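Side-chain contacts in NADPH-ferredoxin reductase FprA (Mycobacterium tuberculosis, PDB 1LQT), which transfers electrons between NADPH and ferredoxin with the help of FAD, and may supply electrons to P450 systems: residues D161-L166 and Q192-V197; L210-L215 and M267-L272. One frame throughout, in Å; residues are numbered along the deposited sequence.

Both contacts are buried and set a helix against the parallel sheet of the domain that binds the NADP derivative, their centres about 9 Å apart. Contact 1 places 161-166 on strand 193-197; contact 2 places 210-215 on the neighbouring strand 265-270. Probable main-chain hydrogen bonds join these strands, Val268 N lying 2.8 Å from Val194 O, and Ala163 of contact 1 also packs on Met267 of contact 2. Contact 1 is purely aliphatic, alanine and leucine against valine and isoleucine, whereas a thioether and a phenyl ring meet leucines in contact 2. No hydrogen bond crosses either; each helix brings an acid to the ligand, Asp161 held by a salt bridge and Glu211 hydrogen-bonded to the carboxamide.

Contact 1: residues D161-L166 and Q192-V197; sequences DVARIL and QEVVIV. With ODP (4-oxo-nicotinamide-adenine dinucleotide phosphate), chain I.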
loop_
_atom_site.group_PDB
_atom_site.type_symbol
_atom_site.label_atom_id
_atom_site.label_comp_id
_atom_site.label_asym_id
_atom_site.label_seq_id
_atom_site.Cartn_x
_atom_site.Cartn_y
_atom_site.Cartn_z
ATOM N N ASP A 161 -1.950 -6.300 -9.827
ATOM C CA ASP A 161 -3.188 -5.589 -9.543
ATOM C C ASP A 161 -3.455 -4.548 -10.637
ATOM O O ASP A 161 -4.566 -4.436 -11.151
ATOM C CB ASP A 161 -3.126 -4.867 -8.202
ATOM C CG ASP A 161 -3.279 -5.749 -6.978
ATOM O OD1 ASP A 161 -3.518 -6.950 -7.106
ATOM O OD2 ASP A 161 -3.204 -5.206 -5.852
ATOM N N VAL A 162 -2.437 -3.760 -10.986
ATOM C CA VAL A 162 -2.619 -2.728 -11.991
ATOM C C VAL A 162 -3.076 -3.341 -13.301
ATOM O O VAL A 162 -4.018 -2.874 -13.937
ATOM C CB VAL A 162 -1.334 -1.938 -12.173
ATOM C CG1 VAL A 162 -1.387 -1.020 -13.356
ATOM C CG2 VAL A 162 -0.994 -1.140 -10.910
ATOM N N ALA A 163 -2.407 -4.407 -13.712
ATOM C CA ALA A 163 -2.721 -5.031 -14.986
ATOM C C ALA A 163 -4.141 -5.615 -14.967
ATOM O O ALA A 163 -4.877 -5.501 -15.933
ATOM C CB ALA A 163 -1.710 -6.090 -15.283
ATOM N N ARG A 164 -4.521 -6.238 -13.856
ATOM C CA ARG A 164 -5.885 -6.772 -13.728
ATOM C C ARG A 164 -6.927 -5.693 -13.853
ATOM O O ARG A 164 -7.934 -5.870 -14.525
ATOM C CB ARG A 164 -6.124 -7.470 -12.407
ATOM C CG ARG A 164 -5.476 -8.792 -12.230
ATOM C CD ARG A 164 -6.180 -9.731 -11.179
ATOM N NE ARG A 164 -6.554 -8.954 -10.008
ATOM C CZ ARG A 164 -5.672 -8.434 -9.153
ATOM N NH1 ARG A 164 -4.402 -8.781 -9.182
ATOM N NH2 ARG A 164 -6.130 -7.576 -8.262
ATOM N N ILE A 165 -6.735 -4.594 -13.151
ATOM C CA ILE A 165 -7.745 -3.552 -13.216
ATOM C C ILE A 165 -7.848 -2.959 -14.607
ATOM O O ILE A 165 -8.944 -2.665 -15.084
ATOM C CB ILE A 165 -7.495 -2.508 -12.115
ATOM C CG1 ILE A 165 -7.620 -3.164 -10.712
ATOM C CG2 ILE A 165 -8.385 -1.332 -12.300
ATOM C CD1 ILE A 165 -8.864 -3.899 -10.435
ATOM N N LEU A 166 -6.726 -2.856 -15.312
ATOM C CA LEU A 166 -6.750 -2.325 -16.672
ATOM C C LEU A 166 -7.440 -3.227 -17.685
ATOM O O LEU A 166 -7.932 -2.739 -18.695
ATOM C CB LEU A 166 -5.321 -2.030 -17.149
ATOM C CG LEU A 166 -4.623 -0.840 -16.475
ATOM C CD1 LEU A 166 -3.149 -0.847 -16.884
ATOM C CD2 LEU A 166 -5.273 0.483 -16.847
ATOM N N GLN A 192 -6.051 -2.715 -24.939
ATOM C CA GLN A 192 -6.123 -4.058 -25.510
ATOM C C GLN A 192 -4.971 -4.935 -25.052
ATOM O O GLN A 192 -5.060 -6.129 -25.151
ATOM C CB GLN A 192 -6.119 -3.975 -27.040
ATOM C CG GLN A 192 -7.310 -3.200 -27.619
ATOM C CD GLN A 192 -8.635 -3.893 -27.427
ATOM O OE1 GLN A 192 -8.706 -5.105 -27.150
ATOM N NE2 GLN A 192 -9.709 -3.127 -27.579
ATOM N N GLU A 193 -3.885 -4.325 -24.589
ATOM C CA GLU A 193 -2.708 -5.070 -24.168
ATOM C C GLU A 193 -2.017 -4.328 -23.039
ATOM O O GLU A 193 -1.823 -3.116 -23.128
ATOM C CB GLU A 193 -1.704 -5.225 -25.317
ATOM C CG GLU A 193 -0.452 -5.994 -24.967
ATOM C CD GLU A 193 0.416 -6.290 -26.179
ATOM O OE1 GLU A 193 0.104 -7.242 -26.889
ATOM O OE2 GLU A 193 1.385 -5.558 -26.423
ATOM N N VAL A 194 -1.663 -5.066 -21.998
ATOM C CA VAL A 194 -0.776 -4.575 -20.961
ATOM C C VAL A 194 0.487 -5.416 -21.018
ATOM O O VAL A 194 0.414 -6.629 -20.988
ATOM C CB VAL A 194 -1.395 -4.702 -19.551
ATOM C CG1 VAL A 194 -0.403 -4.274 -18.491
ATOM C CG2 VAL A 194 -2.658 -3.869 -19.433
ATOM N N VAL A 195 1.614 -4.745 -21.095
ATOM C CA VAL A 195 2.909 -5.414 -21.067
ATOM C C VAL A 195 3.538 -5.153 -19.703
ATOM O O VAL A 195 3.751 -4.016 -19.314
ATOM C CB VAL A 195 3.855 -4.926 -22.165
ATOM C CG1 VAL A 195 5.101 -5.766 -22.167
ATOM C CG2 VAL A 195 3.156 -4.999 -23.526
ATOM N N ILE A 196 3.761 -6.216 -18.942
ATOM C CA ILE A 196 4.394 -6.181 -17.614
ATOM C C ILE A 196 5.865 -6.465 -17.827
ATOM O O ILE A 196 6.245 -7.522 -18.321
ATOM C CB ILE A 196 3.777 -7.214 -16.695
ATOM C CG1 ILE A 196 2.293 -6.951 -16.527
ATOM C CG2 ILE A 196 4.493 -7.208 -15.343
ATOM C CD1 ILE A 196 1.565 -7.995 -15.769
ATOM N N VAL A 197 6.693 -5.511 -17.428
ATOM C CA VAL A 197 8.114 -5.493 -17.767
ATOM C C VAL A 197 8.951 -5.614 -16.490
ATOM O O VAL A 197 8.971 -4.696 -15.661
ATOM C CB VAL A 197 8.454 -4.183 -18.503
ATOM C CG1 VAL A 197 9.894 -4.172 -18.948
ATOM C CG2 VAL A 197 7.538 -3.982 -19.696
HETATM O O1X ODP I . 14.639 -6.533 -9.432
HETATM P P2B ODP I . 13.720 -6.284 -8.277
HETATM O O2X ODP I . 13.331 -7.533 -7.513
HETATM O O3X ODP I . 14.218 -5.194 -7.341
HETATM O O2B ODP I . 12.384 -5.736 -8.997
HETATM C C2B ODP I . 11.376 -5.013 -8.296
HETATM C C3B ODP I . 10.110 -5.786 -8.012
HETATM O O3B ODP I . 9.780 -6.612 -9.119
HETATM C C1B ODP I . 10.873 -3.916 -9.161
HETATM N N9A ODP I . 11.741 -2.783 -9.359
HETATM C C8A ODP I . 12.279 -1.945 -8.415
HETATM N N7A ODP I . 12.977 -0.968 -8.963
HETATM C C5A ODP I . 12.899 -1.156 -10.323
HETATM C C4A ODP I . 12.133 -2.298 -10.566
HETATM N N3A ODP I . 11.826 -2.785 -11.795
HETATM C C2A ODP I . 12.349 -2.074 -12.809
HETATM N N1A ODP I . 13.096 -0.943 -12.667
HETATM C C6A ODP I . 13.379 -0.471 -11.416
HETATM N N6A ODP I . 14.060 0.680 -11.336
HETATM O O4B ODP I . 9.696 -3.495 -8.498
HETATM C C4B ODP I . 9.080 -4.659 -7.927
HETATM C C5B ODP I . 8.651 -4.349 -6.523
HETATM O O5B ODP I . 7.892 -5.440 -6.055
HETATM P PA ODP I . 7.511 -5.519 -4.507
HETATM O O1A ODP I . 6.825 -6.789 -4.286
HETATM O O2A ODP I . 8.674 -5.200 -3.654
HETATM O O3 ODP I . 6.532 -4.268 -4.340
HETATM P PN ODP I . 4.958 -4.042 -4.689
HETATM O O1N ODP I . 4.580 -4.749 -5.932
HETATM O O2N ODP I . 4.793 -2.577 -4.577
HETATM O O5D ODP I . 4.222 -4.785 -3.510
HETATM C C5D ODP I . 4.393 -4.287 -2.158
HETATM C C4D ODP I . 4.018 -5.390 -1.191
HETATM O O4D ODP I . 2.610 -5.578 -1.115
HETATM C C1D ODP I . 2.305 -6.954 -1.357
HETATM C C2D ODP I . 3.462 -7.474 -2.100
HETATM O O2D ODP I . 3.522 -8.849 -2.224
HETATM C C3D ODP I . 4.631 -6.734 -1.564
HETATM O O3D ODP I . 5.091 -7.410 -0.412
HETATM N N1N ODP I . 0.986 -7.133 -1.853
HETATM C C2N ODP I . 0.383 -8.396 -1.652
HETATM C C3N ODP I . -0.671 -8.734 -2.433
HETATM C C7N ODP I . -1.212 -10.143 -2.151
HETATM N N7N ODP I . -2.221 -10.517 -2.894
HETATM O O7N ODP I . -0.647 -10.821 -1.265
HETATM C C4N ODP I . -1.185 -7.925 -3.457
HETATM O O99 ODP I . -2.131 -8.269 -4.230
HETATM C C5N ODP I . -0.523 -6.629 -3.659
HETATM C C6N ODP I . 0.577 -6.267 -2.850
#
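The apolar contacts centre on Ala163, whose CB meets two side chains of the strand: Ile196 CD1 at 3.8 Å and Val194 CG1 at 3.9 Å. Ile196 reaches it with the tip of a chain extended at chi2 (173°), although its CB does not point at the helix. One turn on, Leu166 crosses Val194 at about a right angle and lays both CB and CD1 near Val194 CG2, each at 4.0 Å. With chi1 at 176°, Val194 turns both methyls to the helix, CG1 to Ala163 and CG2 to Leu166.

The short axes run 9.1 Å apart at 174°, nearly antiparallel, as expected where a helix returns across a parallel Rossmann sheet; helix 157-167 follows the glycine-rich turn after strand 149-153.

No hydrogen bond joins the segments; the salt bridge is internal to the helix. Arg164 grips Asp161 OD1 end-on with two nitrogens, in the guanidinium plane. The 2.9 Å bond from Arg164 NH1 to Asp161 OD1 uses the anti lone pair, while NH2 comes from above the carboxylate plane. Asp56 takes Arg164 NE, and Asp161 OD1 stands 3.5 Å from ODP O99, the oxo oxygen of the nicotinamide.

Contact 2: residues L210-L215 and M267-L272; sequences LELREL and MVFRFL. With ODP (4-oxo-nicotinamide-adenine dinucleotide phosphate), chain I.
Leu215 sets CD1 against the ends of both Phe269 and Met267, two side chains of strand 265-270 that point to the helix, while its CD2 lies on Met267 alone. This is helix-on-sheet packing in the Rossmann-type NADP-binding domain: the strand lies between 193-197 and 221-224 in a parallel sheet, and residues 210-215 approach it unevenly, the separation falling from 11.3 Å between Leu212 CA and Phe269 CA to 8.8 Å between Leu215 CA and Met267 CA. Long side chains therefore span the gap.

Phe269 receives Leu215 CD1 at its ring edge, near the ring plane, 3.7 Å from Phe269 CZ. The two side chains come from opposite directions, which is why the far end of the ring makes the touch. Leu212 CD2 approaches the same Phe269 CZ obliquely and more loosely, at 4.4 Å.

Met267 crosses Leu215 at about a right angle. Its CG is anti to the backbone N (chi1 -172°) and the chain stays extended through chi2, which carries SD out from the sheet; Leu215 CD2 lies 3.9 Å from Met267 SD. The bend at chi3 then leaves Met267 CE 4.0 Å from Leu215 CD2. Leu167 of helix 157-167 also touches Met267, while Tyr255 of helix 243-256 packs on Leu215.

Glu211 faces the ligand instead. Thr208 bonds its OE1 and may help to set the carboxylate, whose OE2 accepts the carboxamide of the NADP derivative: ODP N7N donates to Glu211 OE2 over 2.9 Å, bent to 141° at the hydrogen.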
loop_
_atom_site.group_PDB
_atom_site.type_symbol
_atom_site.label_atom_id
_atom_site.label_comp_id
_atom_site.label_asym_id
_atom_site.label_seq_id
_atom_site.Cartn_x
_atom_site.Cartn_y
_atom_site.Cartn_z
ATOM N N LEU A 210 -0.817 -17.499 -5.855
ATOM C CA LEU A 210 -2.248 -17.362 -6.052
ATOM C C LEU A 210 -2.564 -16.215 -6.988
ATOM O O LEU A 210 -3.412 -16.310 -7.875
ATOM C CB LEU A 210 -2.947 -17.200 -4.712
ATOM C CG LEU A 210 -4.443 -16.921 -4.814
ATOM C CD1 LEU A 210 -5.195 -18.074 -5.417
ATOM C CD2 LEU A 210 -4.966 -16.619 -3.423
ATOM N N GLU A 211 -1.833 -15.126 -6.821
ATOM C CA GLU A 211 -2.038 -13.950 -7.625
ATOM C C GLU A 211 -1.701 -14.219 -9.090
ATOM O O GLU A 211 -2.367 -13.729 -9.990
ATOM C CB GLU A 211 -1.239 -12.803 -7.027
ATOM C CG GLU A 211 -1.807 -12.407 -5.653
ATOM C CD GLU A 211 -1.608 -13.410 -4.478
ATOM O OE1 GLU A 211 -0.630 -14.241 -4.480
ATOM O OE2 GLU A 211 -2.459 -13.391 -3.510
ATOM N N LEU A 212 -0.656 -15.003 -9.348
ATOM C CA LEU A 212 -0.386 -15.412 -10.724
ATOM C C LEU A 212 -1.472 -16.338 -11.257
ATOM O O LEU A 212 -1.870 -16.216 -12.409
ATOM C CB LEU A 212 0.964 -16.099 -10.812
ATOM C CG LEU A 212 2.202 -15.206 -10.708
ATOM C CD1 LEU A 212 3.443 -16.073 -10.629
ATOM C CD2 LEU A 212 2.240 -14.256 -11.908
ATOM N N ARG A 213 -1.956 -17.249 -10.435
ATOM C CA ARG A 213 -2.994 -18.192 -10.865
ATOM C C ARG A 213 -4.285 -17.503 -11.239
ATOM O O ARG A 213 -4.959 -17.920 -12.187
ATOM C CB ARG A 213 -3.269 -19.231 -9.790
ATOM C CG ARG A 213 -2.204 -20.251 -9.565
ATOM C CD ARG A 213 -2.667 -21.370 -8.598
ATOM N NE ARG A 213 -1.566 -22.202 -8.152
ATOM C CZ ARG A 213 -1.074 -23.204 -8.831
ATOM N NH1 ARG A 213 -1.583 -23.522 -10.021
ATOM N NH2 ARG A 213 -0.057 -23.891 -8.317
ATOM N N GLU A 214 -4.631 -16.478 -10.467
ATOM C CA GLU A 214 -5.885 -15.744 -10.676
ATOM C C GLU A 214 -6.018 -15.124 -12.043
ATOM O O GLU A 214 -7.127 -14.889 -12.501
ATOM C CB GLU A 214 -6.019 -14.554 -9.695
ATOM C CG GLU A 214 -6.127 -14.871 -8.256
ATOM C CD GLU A 214 -6.234 -13.625 -7.403
ATOM O OE1 GLU A 214 -5.816 -12.461 -7.804
ATOM O OE2 GLU A 214 -6.695 -13.837 -6.283
ATOM N N LEU A 215 -4.895 -14.862 -12.706
ATOM C CA LEU A 215 -4.931 -14.233 -14.007
ATOM C C LEU A 215 -5.685 -15.103 -15.026
ATOM O O LEU A 215 -6.241 -14.565 -15.983
ATOM C CB LEU A 215 -3.513 -13.945 -14.494
ATOM C CG LEU A 215 -2.633 -13.128 -13.528
ATOM C CD1 LEU A 215 -1.240 -13.019 -14.050
ATOM C CD2 LEU A 215 -3.240 -11.767 -13.253
ATOM N N MET A 267 -2.400 -9.804 -21.614
ATOM C CA MET A 267 -1.515 -9.454 -20.525
ATOM C C MET A 267 -0.206 -10.159 -20.812
ATOM O O MET A 267 -0.125 -11.367 -20.673
ATOM C CB MET A 267 -2.090 -9.894 -19.190
ATOM C CG MET A 267 -1.286 -9.370 -18.027
ATOM S SD MET A 267 -1.878 -9.964 -16.428
ATOM C CE MET A 267 -3.495 -9.202 -16.334
ATOM N N VAL A 268 0.804 -9.400 -21.224
ATOM C CA VAL A 268 2.071 -9.945 -21.701
ATOM C C VAL A 268 3.147 -9.765 -20.641
ATOM O O VAL A 268 3.295 -8.672 -20.090
ATOM C CB VAL A 268 2.521 -9.181 -22.979
ATOM C CG1 VAL A 268 3.844 -9.706 -23.486
ATOM C CG2 VAL A 268 1.474 -9.235 -24.067
ATOM N N PHE A 269 3.904 -10.820 -20.363
ATOM C CA PHE A 269 5.037 -10.738 -19.438
ATOM C C PHE A 269 6.340 -10.737 -20.220
ATOM O O PHE A 269 6.622 -11.650 -20.971
ATOM C CB PHE A 269 5.059 -11.917 -18.471
ATOM C CG PHE A 269 3.964 -11.873 -17.422
ATOM C CD1 PHE A 269 2.685 -12.257 -17.729
ATOM C CD2 PHE A 269 4.230 -11.440 -16.152
ATOM C CE1 PHE A 269 1.682 -12.221 -16.782
ATOM C CE2 PHE A 269 3.245 -11.396 -15.196
ATOM C CZ PHE A 269 1.970 -11.774 -15.509
ATOM N N ARG A 270 7.139 -9.699 -19.972
ATOM C CA ARG A 270 8.496 -9.569 -20.512
ATOM C C ARG A 270 9.457 -9.470 -19.331
ATOM O O ARG A 270 9.267 -8.640 -18.464
ATOM C CB ARG A 270 8.602 -8.297 -21.336
ATOM C CG ARG A 270 7.909 -8.368 -22.680
ATOM C CD ARG A 270 8.691 -9.065 -23.756
ATOM N NE ARG A 270 9.998 -8.470 -24.006
ATOM C CZ ARG A 270 10.263 -7.409 -24.776
ATOM N NH1 ARG A 270 9.334 -6.768 -25.458
ATOM N NH2 ARG A 270 11.509 -7.021 -24.913
ATOM N N PHE A 271 10.438 -10.343 -19.277
ATOM C CA PHE A 271 11.447 -10.331 -18.250
ATOM C C PHE A 271 12.761 -9.831 -18.849
ATOM O O PHE A 271 12.888 -9.602 -20.039
ATOM C CB PHE A 271 11.609 -11.704 -17.617
ATOM C CG PHE A 271 10.353 -12.211 -16.971
ATOM C CD1 PHE A 271 10.062 -11.917 -15.647
ATOM C CD2 PHE A 271 9.440 -12.951 -17.680
ATOM C CE1 PHE A 271 8.917 -12.383 -15.054
ATOM C CE2 PHE A 271 8.291 -13.414 -17.086
ATOM C CZ PHE A 271 8.024 -13.132 -15.761
ATOM N N LEU A 272 13.740 -9.610 -17.970
ATOM C CA LEU A 272 15.079 -9.170 -18.342
ATOM C C LEU A 272 15.022 -7.933 -19.253
ATOM O O LEU A 272 15.758 -7.799 -20.228
ATOM C CB LEU A 272 15.876 -10.290 -18.983
ATOM C CG LEU A 272 16.132 -11.455 -18.057
ATOM C CD1 LEU A 272 16.798 -12.613 -18.756
ATOM C CD2 LEU A 272 16.968 -11.041 -16.859
HETATM O O1X ODP I . 14.639 -6.533 -9.432
HETATM P P2B ODP I . 13.720 -6.284 -8.277
HETATM O O2X ODP I . 13.331 -7.533 -7.513
HETATM O O3X ODP I . 14.218 -5.194 -7.341
HETATM O O2B ODP I . 12.384 -5.736 -8.997
HETATM C C2B ODP I . 11.376 -5.013 -8.296
HETATM C C3B ODP I . 10.110 -5.786 -8.012
HETATM O O3B ODP I . 9.780 -6.612 -9.119
HETATM C C1B ODP I . 10.873 -3.916 -9.161
HETATM N N9A ODP I . 11.741 -2.783 -9.359
HETATM C C8A ODP I . 12.279 -1.945 -8.415
HETATM N N7A ODP I . 12.977 -0.968 -8.963
HETATM C C5A ODP I . 12.899 -1.156 -10.323
HETATM C C4A ODP I . 12.133 -2.298 -10.566
HETATM N N3A ODP I . 11.826 -2.785 -11.795
HETATM C C2A ODP I . 12.349 -2.074 -12.809
HETATM N N1A ODP I . 13.096 -0.943 -12.667
HETATM C C6A ODP I . 13.379 -0.471 -11.416
HETATM N N6A ODP I . 14.060 0.680 -11.336
HETATM O O4B ODP I . 9.696 -3.495 -8.498
HETATM C C4B ODP I . 9.080 -4.659 -7.927
HETATM C C5B ODP I . 8.651 -4.349 -6.523
HETATM O O5B ODP I . 7.892 -5.440 -6.055
HETATM P PA ODP I . 7.511 -5.519 -4.507
HETATM O O1A ODP I . 6.825 -6.789 -4.286
HETATM O O2A ODP I . 8.674 -5.200 -3.654
HETATM O O3 ODP I . 6.532 -4.268 -4.340
HETATM P PN ODP I . 4.958 -4.042 -4.689
HETATM O O1N ODP I . 4.580 -4.749 -5.932
HETATM O O2N ODP I . 4.793 -2.577 -4.577
HETATM O O5D ODP I . 4.222 -4.785 -3.510
HETATM C C5D ODP I . 4.393 -4.287 -2.158
HETATM C C4D ODP I . 4.018 -5.390 -1.191
HETATM O O4D ODP I . 2.610 -5.578 -1.115
HETATM C C1D ODP I . 2.305 -6.954 -1.357
HETATM C C2D ODP I . 3.462 -7.474 -2.100
HETATM O O2D ODP I . 3.522 -8.849 -2.224
HETATM C C3D ODP I . 4.631 -6.734 -1.564
HETATM O O3D ODP I . 5.091 -7.410 -0.412
HETATM N N1N ODP I . 0.986 -7.133 -1.853
HETATM C C2N ODP I . 0.383 -8.396 -1.652
HETATM C C3N ODP I . -0.671 -8.734 -2.433
HETATM C C7N ODP I . -1.212 -10.143 -2.151
HETATM N N7N ODP I . -2.221 -10.517 -2.894
HETATM O O7N ODP I . -0.647 -10.821 -1.265
HETATM C C4N ODP I . -1.185 -7.925 -3.457
HETATM O O99 ODP I . -2.131 -8.269 -4.230
HETATM C C5N ODP I . -0.523 -6.629 -3.659
HETATM C C6N ODP I . 0.577 -6.267 -2.850
#